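Local coordinates for ADP compounds hydrolase NudE (Escherichia coli, PDB 1VHZ), which hydrolyses ADP-ribose, NADH and diadenosine polyphosphates such as Ap3A and Ap2A as a magnesium-dependent homodimeric Nudix hydrolase, at residues 93-98 with 107-112; 100-105 with 147-152; 128-133 with 179-184; 158-161 with 165-168. One frame throughout, in Å; residues are numbered along the deposited sequence.

Interaction 1 of 4, residues 93-98 with 107-112; sequences AANREL and NDLTFL
Leu109 reaches from strand 104-116 to Ala94 and Asn95 on helix 90-102, the helix of the Nudix box. The contact is part of the Nudix fold, where this helix packs on a mixed sheet. It is small and rests on the two methyls of the leucine. CD1 of Leu109 lies 3.8 Å from CB of Asn95. CD1 of Leu109 is also 4.0 Å from CG of Asn95, so it leans on the root of the amide. The leucine and asparagine side chains cross at about a right angle.

Asn95 has CG roughly anti to the backbone N (chi1 -150°), which swings its amide toward the first residues of strand 104-116. There OD1 accepts a hydrogen bond from Ala106 N. The amide is thus held at its polar end while Leu109 packs against its stem. Around this pair, Ala94 also touches Ile54 of strand 51-58, and Leu109 touches Ala131 of strand 125-136.

The same helix carries Glu97, a probable metal ligand, by similarity. Arg96 NH1 donates to Glu97 OE1 at 2.8 Å in a salt bridge, and Arg96 also forms salt bridges to Glu88 and Glu100.

The second methyl of the leucine completes the contact. CD2 of Leu109 turns to the residue before Asn95 and lies 4.3 Å from CB of Ala94, a looser apolar touch.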
# COMPACT_ATOMS: atom_id res chain seq x y z
N ALA A 93 -16.08 9.97 -9.77
CA ALA A 93 -16.07 8.67 -9.09
C ALA A 93 -16.15 8.91 -7.58
O ALA A 93 -16.90 8.21 -6.89
CB ALA A 93 -14.82 7.89 -9.44
N ALA A 94 -15.41 9.91 -7.09
CA ALA A 94 -15.42 10.18 -5.66
C ALA A 94 -16.83 10.53 -5.18
O ALA A 94 -17.31 9.98 -4.19
CB ALA A 94 -14.45 11.30 -5.30
N ASN A 95 -17.49 11.45 -5.88
CA ASN A 95 -18.84 11.88 -5.52
C ASN A 95 -19.81 10.70 -5.53
O ASN A 95 -20.56 10.51 -4.58
CB ASN A 95 -19.28 13.01 -6.45
CG ASN A 95 -20.25 13.99 -5.84
OD1 ASN A 95 -20.32 14.17 -4.63
ND2 ASN A 95 -21.05 14.65 -6.67
N ARG A 96 -19.77 9.87 -6.57
CA ARG A 96 -20.63 8.71 -6.69
C ARG A 96 -20.36 7.72 -5.55
O ARG A 96 -21.31 7.23 -4.93
CB ARG A 96 -20.44 8.03 -8.05
CG ARG A 96 -21.23 6.73 -8.22
CD ARG A 96 -20.99 6.08 -9.59
NE ARG A 96 -19.56 5.86 -9.84
CZ ARG A 96 -18.79 5.03 -9.13
NH1 ARG A 96 -19.27 4.31 -8.12
NH2 ARG A 96 -17.49 4.92 -9.43
N GLU A 97 -19.08 7.40 -5.30
CA GLU A 97 -18.75 6.47 -4.23
C GLU A 97 -19.21 7.00 -2.87
O GLU A 97 -19.71 6.20 -2.08
CB GLU A 97 -17.26 6.13 -4.16
CG GLU A 97 -16.72 5.33 -5.33
CD GLU A 97 -17.17 3.88 -5.32
OE1 GLU A 97 -17.24 3.29 -6.42
OE2 GLU A 97 -17.44 3.33 -4.23
N LEU A 98 -19.04 8.28 -2.59
CA LEU A 98 -19.50 8.80 -1.29
C LEU A 98 -21.03 8.55 -1.16
O LEU A 98 -21.47 8.12 -0.10
CB LEU A 98 -19.29 10.28 -1.15
CG LEU A 98 -18.31 11.00 -0.30
CD1 LEU A 98 -18.84 12.43 0.02
CD2 LEU A 98 -17.95 10.31 1.00
N ASN A 107 -19.91 19.17 -2.31
CA ASN A 107 -19.79 20.27 -3.28
C ASN A 107 -18.33 20.65 -3.47
O ASN A 107 -17.99 21.34 -4.41
CB ASN A 107 -20.56 21.51 -2.85
CG ASN A 107 -22.07 21.27 -2.86
OD1 ASN A 107 -22.60 20.71 -3.81
ND2 ASN A 107 -22.74 21.64 -1.78
N ASP A 108 -17.46 20.18 -2.56
CA ASP A 108 -16.05 20.56 -2.67
C ASP A 108 -15.14 19.35 -2.61
O ASP A 108 -14.78 18.82 -1.55
CB ASP A 108 -15.76 21.60 -1.59
CG ASP A 108 -14.36 22.15 -1.61
OD1 ASP A 108 -13.94 22.84 -0.65
OD2 ASP A 108 -13.61 21.90 -2.57
N LEU A 109 -14.68 18.91 -3.78
CA LEU A 109 -13.82 17.74 -3.90
C LEU A 109 -12.43 18.13 -4.36
O LEU A 109 -12.26 18.89 -5.31
CB LEU A 109 -14.45 16.72 -4.85
CG LEU A 109 -15.75 16.08 -4.35
CD1 LEU A 109 -16.57 15.49 -5.49
CD2 LEU A 109 -15.44 15.00 -3.31
N THR A 110 -11.40 17.68 -3.60
CA THR A 110 -10.04 18.02 -3.99
C THR A 110 -9.16 16.80 -4.14
O THR A 110 -9.11 15.87 -3.33
CB THR A 110 -9.38 19.22 -3.36
OG1 THR A 110 -8.06 19.04 -2.85
CG2 THR A 110 -10.20 19.99 -2.38
N PHE A 111 -8.55 16.74 -5.32
CA PHE A 111 -7.66 15.63 -5.69
C PHE A 111 -6.27 15.96 -5.17
O PHE A 111 -5.60 16.91 -5.56
CB PHE A 111 -7.74 15.37 -7.18
CG PHE A 111 -6.66 14.49 -7.72
CD1 PHE A 111 -5.85 14.94 -8.76
CD2 PHE A 111 -6.42 13.23 -7.16
CE1 PHE A 111 -4.84 14.13 -9.25
CE2 PHE A 111 -5.40 12.44 -7.66
CZ PHE A 111 -4.60 12.89 -8.69
N LEU A 112 -5.85 15.19 -4.18
CA LEU A 112 -4.60 15.41 -3.47
C LEU A 112 -3.40 14.62 -3.91
O LEU A 112 -2.27 15.09 -3.84
CB LEU A 112 -4.93 14.97 -2.02
CG LEU A 112 -4.36 15.76 -0.86
CD1 LEU A 112 -4.53 17.25 -1.05
CD2 LEU A 112 -5.04 15.31 0.45

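Interaction 2 of 4, residues 100-105 with 147-152; sequences EEVGFG and LPQVRW
Gln149 sets CG anti to its carbonyl carbon (chi1 -73°) and runs on extended, which carries its amide to Val102. Leu147 has a similar first torsion (chi1 -54°) and turns CD1 onto the side chain of Glu101. Together they tie the loop before strand 149-153 and its first residue to the end of the Nudix box.

The amide of Gln149 lies against a methyl as well as a carbonyl. CG2 of Val102 is 3.6 Å from CD of Gln149. NE2 of Gln149 donates to Val102 O at 3.2 Å, a weak bond bent to 130°.

NE2 of Gln149 has a second acceptor, a bridging water at 2.9 Å. That water gives one hydrogen to Glu101 O at 2.7 Å. It gives the other to Leu147 O at 2.6 Å, so three bonds grip it. A second water donates to Glu101 O at 3.1 Å and has a weak bond from Leu147 N.

CD1 of Leu147 packs along the extended Glu101 chain, 3.9 Å from its CB. Leu147 CD1 is also 3.9 Å from Glu101 OE1. That oxygen is hydrogen-bonded to Ser80 OG. Glu101 is a probable metal ligand, by similarity, and its carboxylate lies close to that of Glu97. Pro148 packs on Leu7 of the second subunit.

The polar link uses mostly main-chain oxygens and water. Only the Gln149 amide adds a side-chain donor, and its direct bond is weak. The Leu147 methyl probably limits the room beside Glu101, and the Ser80 OG bond to OE1 would help fix how the carboxylate is turned.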
# COMPACT_ATOMS: atom_id res chain seq x y z
N GLU A 100 -22.99 6.43 -2.63
CA GLU A 100 -23.26 5.02 -2.48
C GLU A 100 -22.87 4.47 -1.11
O GLU A 100 -23.58 3.65 -0.53
CB GLU A 100 -22.49 4.18 -3.52
CG GLU A 100 -22.98 4.27 -4.95
CD GLU A 100 -22.07 3.60 -5.96
OE1 GLU A 100 -22.26 3.85 -7.17
OE2 GLU A 100 -21.14 2.84 -5.57
N GLU A 101 -21.75 4.93 -0.55
CA GLU A 101 -21.32 4.33 0.71
C GLU A 101 -21.74 5.03 1.97
O GLU A 101 -22.02 4.37 2.98
CB GLU A 101 -19.78 4.20 0.68
CG GLU A 101 -19.33 3.26 -0.45
CD GLU A 101 -17.88 2.85 -0.33
OE1 GLU A 101 -17.24 3.13 0.70
OE2 GLU A 101 -17.37 2.23 -1.28
N VAL A 102 -21.87 6.34 1.92
CA VAL A 102 -22.19 7.10 3.13
C VAL A 102 -23.40 7.96 3.05
O VAL A 102 -23.75 8.63 4.03
CB VAL A 102 -20.84 7.82 3.42
CG1 VAL A 102 -20.91 9.28 3.70
CG2 VAL A 102 -20.11 7.02 4.50
N GLY A 103 -24.11 8.00 1.92
CA GLY A 103 -25.31 8.80 1.80
C GLY A 103 -25.11 10.29 1.65
O GLY A 103 -26.07 11.05 1.82
N PHE A 104 -23.95 10.76 1.23
CA PHE A 104 -23.73 12.18 1.03
C PHE A 104 -23.00 12.39 -0.32
O PHE A 104 -22.28 11.52 -0.78
CB PHE A 104 -22.82 12.82 2.05
CG PHE A 104 -23.24 13.00 3.46
CD1 PHE A 104 -24.15 13.97 3.84
CD2 PHE A 104 -22.66 12.22 4.47
CE1 PHE A 104 -24.51 14.16 5.15
CE2 PHE A 104 -23.01 12.40 5.80
CZ PHE A 104 -23.94 13.37 6.14
N GLY A 105 -23.21 13.57 -0.88
CA GLY A 105 -22.49 14.00 -2.08
C GLY A 105 -21.60 15.13 -1.53
O GLY A 105 -21.81 15.47 -0.35
N LEU A 147 -22.37 -0.02 5.84
CA LEU A 147 -21.04 0.36 6.32
C LEU A 147 -21.18 1.34 7.47
O LEU A 147 -21.53 2.51 7.26
CB LEU A 147 -20.27 0.99 5.15
CG LEU A 147 -20.21 0.10 3.90
CD1 LEU A 147 -19.76 0.87 2.67
CD2 LEU A 147 -19.31 -1.11 4.15
N PRO A 148 -20.97 0.89 8.70
CA PRO A 148 -21.10 1.77 9.86
C PRO A 148 -20.12 2.92 9.72
O PRO A 148 -18.99 2.71 9.27
CB PRO A 148 -20.80 0.89 11.06
CG PRO A 148 -20.90 -0.51 10.57
CD PRO A 148 -20.59 -0.47 9.08
N GLN A 149 -20.58 4.12 10.03
CA GLN A 149 -19.81 5.34 9.96
C GLN A 149 -19.21 5.70 11.32
O GLN A 149 -19.77 5.38 12.37
CB GLN A 149 -20.69 6.51 9.48
CG GLN A 149 -21.02 6.41 8.00
CD GLN A 149 -22.01 7.42 7.50
OE1 GLN A 149 -21.93 8.59 7.85
NE2 GLN A 149 -22.94 6.97 6.66
N VAL A 150 -18.01 6.26 11.29
CA VAL A 150 -17.33 6.69 12.51
C VAL A 150 -16.84 8.13 12.34
O VAL A 150 -16.08 8.43 11.40
CB VAL A 150 -16.14 5.80 12.90
CG1 VAL A 150 -15.50 6.31 14.21
CG2 VAL A 150 -16.53 4.34 13.06
N ARG A 151 -17.32 9.02 13.19
CA ARG A 151 -16.89 10.42 13.15
C ARG A 151 -15.62 10.55 14.02
O ARG A 151 -15.62 10.09 15.16
CB ARG A 151 -18.01 11.35 13.65
CG ARG A 151 -18.97 11.65 12.50
CD ARG A 151 -20.34 12.11 13.01
NE ARG A 151 -20.90 13.12 12.12
CZ ARG A 151 -21.29 12.91 10.87
NH1 ARG A 151 -21.19 11.72 10.30
NH2 ARG A 151 -21.77 13.93 10.17
N TRP A 152 -14.56 11.05 13.43
CA TRP A 152 -13.27 11.17 14.11
C TRP A 152 -12.76 12.60 14.02
O TRP A 152 -12.57 13.12 12.92
CB TRP A 152 -12.27 10.22 13.43
CG TRP A 152 -11.11 9.89 14.32
CD1 TRP A 152 -10.03 10.68 14.61
CD2 TRP A 152 -10.91 8.65 15.01
NE1 TRP A 152 -9.17 10.01 15.45
CE2 TRP A 152 -9.69 8.76 15.71
CE3 TRP A 152 -11.65 7.47 15.10
CZ2 TRP A 152 -9.21 7.72 16.50
CZ3 TRP A 152 -11.17 6.42 15.89
CH2 TRP A 152 -9.95 6.58 16.59
O HOH W 1 -22.59 4.27 5.63
O HOH W 2 -23.58 1.71 3.23

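Interaction 3 of 4, residues 128-133 with 179-184; sequences IVVAQD and REWLKG
Val130 meets Trp181 from strand 125-136, and Gln132, two residues on, meets it again. CG1 of Val130 points at the indole of helix 169-184. CG1 of Val130 lies 3.8 Å from CZ3 of Trp181 and approaches the ring obliquely. CG2 of Val130 sits over the rim of one ring face.

Ala131 turns to the other side of the sheet, where it touches Leu109 and Ile54. Gln132 turns back toward the helix. Gln132 NE2 is 3.3 Å from Trp181 CH2, at the ring edge and near its plane. CD of Gln132 follows at 3.9 Å from the same CH2 of Trp181. The amide and ring planes are 75° apart, so the amide does not stack on the indole.

The first torsion of Trp181 (chi1 178°) sets CG opposite the backbone N, and the ring reaches out from the helix to both residues. Cutting Trp181 back to an alanine is likely to open a gap beside Val130 and leave the Gln132 amide freer to turn.

The same helix serves the dimer. Glu180 and Arg179 form reciprocal salt bridges with Arg179 and Glu180 of the second subunit.

The alternation of Val130 and Gln132 with Ala131 is that of a strand with packing on both sides. It fits the alpha/beta/alpha sandwich of the Nudix fold, with helix 169-184 packed on the side away from the Nudix box helix.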
# COMPACT_ATOMS: atom_id res chain seq x y z
N ILE A 128 -6.40 9.79 -4.17
CA ILE A 128 -6.91 10.28 -2.89
C ILE A 128 -7.64 11.59 -3.05
O ILE A 128 -7.11 12.60 -3.55
CB ILE A 128 -5.75 10.43 -1.87
CG1 ILE A 128 -5.12 9.05 -1.64
CG2 ILE A 128 -6.27 11.00 -0.56
CD1 ILE A 128 -3.77 9.11 -0.96
N VAL A 129 -8.91 11.63 -2.67
CA VAL A 129 -9.70 12.85 -2.80
C VAL A 129 -10.27 13.30 -1.45
O VAL A 129 -10.76 12.45 -0.71
CB VAL A 129 -10.88 12.60 -3.76
CG1 VAL A 129 -11.80 13.82 -3.86
CG2 VAL A 129 -10.42 12.19 -5.15
N VAL A 130 -10.27 14.60 -1.18
CA VAL A 130 -10.86 15.11 0.07
C VAL A 130 -12.23 15.70 -0.28
O VAL A 130 -12.34 16.42 -1.27
CB VAL A 130 -10.02 16.22 0.72
CG1 VAL A 130 -10.65 16.71 2.04
CG2 VAL A 130 -8.61 15.73 0.96
N ALA A 131 -13.26 15.33 0.47
CA ALA A 131 -14.62 15.78 0.27
C ALA A 131 -15.12 16.68 1.40
O ALA A 131 -15.05 16.29 2.58
CB ALA A 131 -15.55 14.56 0.28
N GLN A 132 -15.55 17.88 1.06
CA GLN A 132 -16.10 18.83 2.02
C GLN A 132 -17.40 19.42 1.46
O GLN A 132 -17.65 19.33 0.26
CB GLN A 132 -15.15 19.98 2.34
CG GLN A 132 -13.73 19.59 2.62
CD GLN A 132 -12.81 20.77 2.82
OE1 GLN A 132 -12.70 21.27 3.94
NE2 GLN A 132 -12.17 21.22 1.76
N ASP A 133 -18.12 20.12 2.32
CA ASP A 133 -19.38 20.75 1.98
C ASP A 133 -20.33 19.68 1.45
O ASP A 133 -20.75 19.67 0.29
CB ASP A 133 -19.20 21.91 1.01
CG ASP A 133 -20.52 22.65 0.82
OD1 ASP A 133 -21.40 22.54 1.70
OD2 ASP A 133 -20.69 23.31 -0.22
N ARG A 179 -3.56 15.64 6.42
CA ARG A 179 -3.06 16.49 7.51
C ARG A 179 -2.11 17.54 6.95
O ARG A 179 -2.16 18.69 7.38
CB ARG A 179 -2.34 15.62 8.52
CG ARG A 179 -1.84 16.40 9.77
CD ARG A 179 -0.63 15.62 10.21
NE ARG A 179 -0.18 15.64 11.57
CZ ARG A 179 1.07 15.20 11.84
NH1 ARG A 179 1.51 15.20 13.08
NH2 ARG A 179 1.83 14.77 10.83
N GLU A 180 -1.22 17.16 6.01
CA GLU A 180 -0.31 18.13 5.42
C GLU A 180 -1.13 19.22 4.70
O GLU A 180 -0.89 20.40 4.87
CB GLU A 180 0.61 17.54 4.37
CG GLU A 180 1.97 17.08 4.69
CD GLU A 180 2.68 17.67 5.87
OE1 GLU A 180 3.40 18.68 5.72
OE2 GLU A 180 2.53 17.11 6.99
N TRP A 181 -2.11 18.75 3.91
CA TRP A 181 -2.97 19.68 3.18
C TRP A 181 -3.72 20.60 4.13
O TRP A 181 -3.87 21.80 3.88
CB TRP A 181 -3.91 18.87 2.30
CG TRP A 181 -4.91 19.66 1.52
CD1 TRP A 181 -4.70 20.35 0.35
CD2 TRP A 181 -6.30 19.79 1.83
NE1 TRP A 181 -5.90 20.90 -0.07
CE2 TRP A 181 -6.89 20.57 0.81
CE3 TRP A 181 -7.10 19.31 2.88
CZ2 TRP A 181 -8.24 20.91 0.82
CZ3 TRP A 181 -8.45 19.65 2.88
CH2 TRP A 181 -9.00 20.45 1.86
N LEU A 182 -4.24 20.07 5.22
CA LEU A 182 -4.96 20.86 6.23
C LEU A 182 -4.06 21.95 6.81
O LEU A 182 -4.52 23.06 7.09
CB LEU A 182 -5.48 19.96 7.31
CG LEU A 182 -6.92 19.65 7.61
CD1 LEU A 182 -7.93 20.20 6.63
CD2 LEU A 182 -7.09 18.13 7.79
N LYS A 183 -2.77 21.67 6.98
CA LYS A 183 -1.79 22.61 7.47
C LYS A 183 -1.66 23.81 6.53
O LYS A 183 -1.66 24.96 6.95
CB LYS A 183 -0.41 21.96 7.61
CG LYS A 183 -0.19 21.19 8.90
CD LYS A 183 1.10 20.40 8.89
CE LYS A 183 1.24 19.57 10.17
NZ LYS A 183 2.36 18.58 10.08
N GLY A 184 -1.63 23.53 5.23
CA GLY A 184 -1.53 24.55 4.21
C GLY A 184 -2.46 25.73 4.51
O GLY A 184 -2.01 26.87 4.61

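Interaction 4 of 4, residues 158-161 with 165-168; sequences MDLL and DFNE
Leu160 and Phe166 make the main apolar contact. CB of Leu160 stands 3.8 Å from the centroid of the Phe166 ring, 11° off the normal. This is a CH-pi contact over the face. CD1 of Leu160 adds a touch at 4.0 Å to Phe166 CE2. Leu161 comes to the ring edge instead, its CD1 4.0 Å from Phe166 CE1. A chi1 of 174° carries the Phe166 ring away from its own backbone N and toward both leucines. A serine in its place would take the ring away and would probably leave Leu160 with a gap to face.

One hydrogen bond joins the segments. Asn167 ND2 donates to Leu161 O at 2.9 Å and a nearly straight 166°. The acceptor lies in the amide plane, but the donor stands well above the carbonyl plane. Leu161 O has a second partner in Lys113 NZ of the second subunit. Asn167 OD1 is buried with no polar partner in the model.

Backbone turns complete the loop. Asn167 centres an inverse gamma turn, closed by Glu168 N to Phe166 O at 2.7 Å. Glu168 then takes the N-cap position, its OE1 bonded to Asn171 N, as is typical of a helix start, here helix 169-184.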
# COMPACT_ATOMS: atom_id res chain seq x y z
N MET A 158 -4.37 11.91 14.24
CA MET A 158 -3.23 11.04 14.41
C MET A 158 -3.48 9.91 15.38
O MET A 158 -2.78 8.89 15.28
CB MET A 158 -1.94 11.82 14.73
CG MET A 158 -1.58 12.86 13.65
SD MET A 158 -2.05 12.41 11.96
CE MET A 158 -0.79 11.23 11.55
N ASP A 159 -4.49 9.96 16.26
CA ASP A 159 -4.74 8.82 17.15
C ASP A 159 -5.15 7.58 16.34
O ASP A 159 -5.08 6.45 16.86
CB ASP A 159 -5.83 9.10 18.17
CG ASP A 159 -5.60 10.27 19.09
OD1 ASP A 159 -4.47 10.77 19.17
OD2 ASP A 159 -6.58 10.71 19.74
N LEU A 160 -5.60 7.73 15.09
CA LEU A 160 -6.00 6.58 14.28
C LEU A 160 -4.87 5.56 14.10
O LEU A 160 -5.11 4.37 13.89
CB LEU A 160 -6.51 7.02 12.90
CG LEU A 160 -7.96 7.55 12.87
CD1 LEU A 160 -8.20 8.37 11.62
CD2 LEU A 160 -8.96 6.39 12.98
N LEU A 161 -3.62 5.98 14.22
CA LEU A 161 -2.43 5.17 14.13
C LEU A 161 -2.27 4.21 15.30
O LEU A 161 -1.32 3.41 15.31
CB LEU A 161 -1.20 6.09 14.08
CG LEU A 161 -0.64 6.50 12.73
CD1 LEU A 161 -1.57 6.25 11.57
CD2 LEU A 161 -0.13 7.94 12.74
N ASP A 165 -6.83 -1.80 13.17
CA ASP A 165 -7.84 -1.95 12.14
C ASP A 165 -7.74 -0.88 11.05
O ASP A 165 -8.37 -1.00 9.99
CB ASP A 165 -9.26 -1.84 12.73
CG ASP A 165 -9.60 -3.02 13.63
OD1 ASP A 165 -10.46 -2.85 14.52
OD2 ASP A 165 -9.00 -4.10 13.45
N PHE A 166 -7.11 0.24 11.37
CA PHE A 166 -6.90 1.34 10.47
C PHE A 166 -5.52 1.28 9.82
O PHE A 166 -5.37 1.82 8.73
CB PHE A 166 -6.99 2.68 11.26
CG PHE A 166 -6.64 3.88 10.42
CD1 PHE A 166 -5.35 4.38 10.40
CD2 PHE A 166 -7.61 4.51 9.65
CE1 PHE A 166 -5.02 5.50 9.65
CE2 PHE A 166 -7.29 5.63 8.89
CZ PHE A 166 -5.98 6.12 8.89
N ASN A 167 -4.52 0.70 10.49
CA ASN A 167 -3.15 0.71 10.00
C ASN A 167 -2.86 -0.07 8.74
O ASN A 167 -2.20 -1.11 8.74
CB ASN A 167 -2.17 0.38 11.14
CG ASN A 167 -2.16 1.53 12.15
OD1 ASN A 167 -2.51 2.67 11.84
ND2 ASN A 167 -1.78 1.28 13.39
N GLU A 168 -3.33 0.44 7.62
CA GLU A 168 -3.18 -0.10 6.27
C GLU A 168 -2.46 0.98 5.45
O GLU A 168 -2.79 2.16 5.60
CB GLU A 168 -4.54 -0.50 5.73
CG GLU A 168 -4.52 -1.19 4.38
CD GLU A 168 -4.48 -0.22 3.22
OE1 GLU A 168 -4.81 0.97 3.42
OE2 GLU A 168 -4.12 -0.64 2.10

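Interactions 1 and 2 share helix 90-102 and strand 104-116, with centres 13 Å apart. They hold the two probable metal ligands, Glu97 and Glu101 respectively, whose side chains come within about 3 Å at their nearest atoms. Interaction 3 lies 11 Å from interaction 1, centre to centre. The two join through the sheet, where Thr110 O and Val130 N, 2.8 Å apart, probably share a hydrogen bond. Interaction 4 meets interaction 2 where Leu160 CG packs 3.5 Å from Trp152 CE2, and meets interaction 3 through Met158 and Arg179. Interactions 3 and 4 lie away from the annotated sites and touch the second subunit. Other residues, among them Glu42 and Ser120, line the bound ADP-ribose.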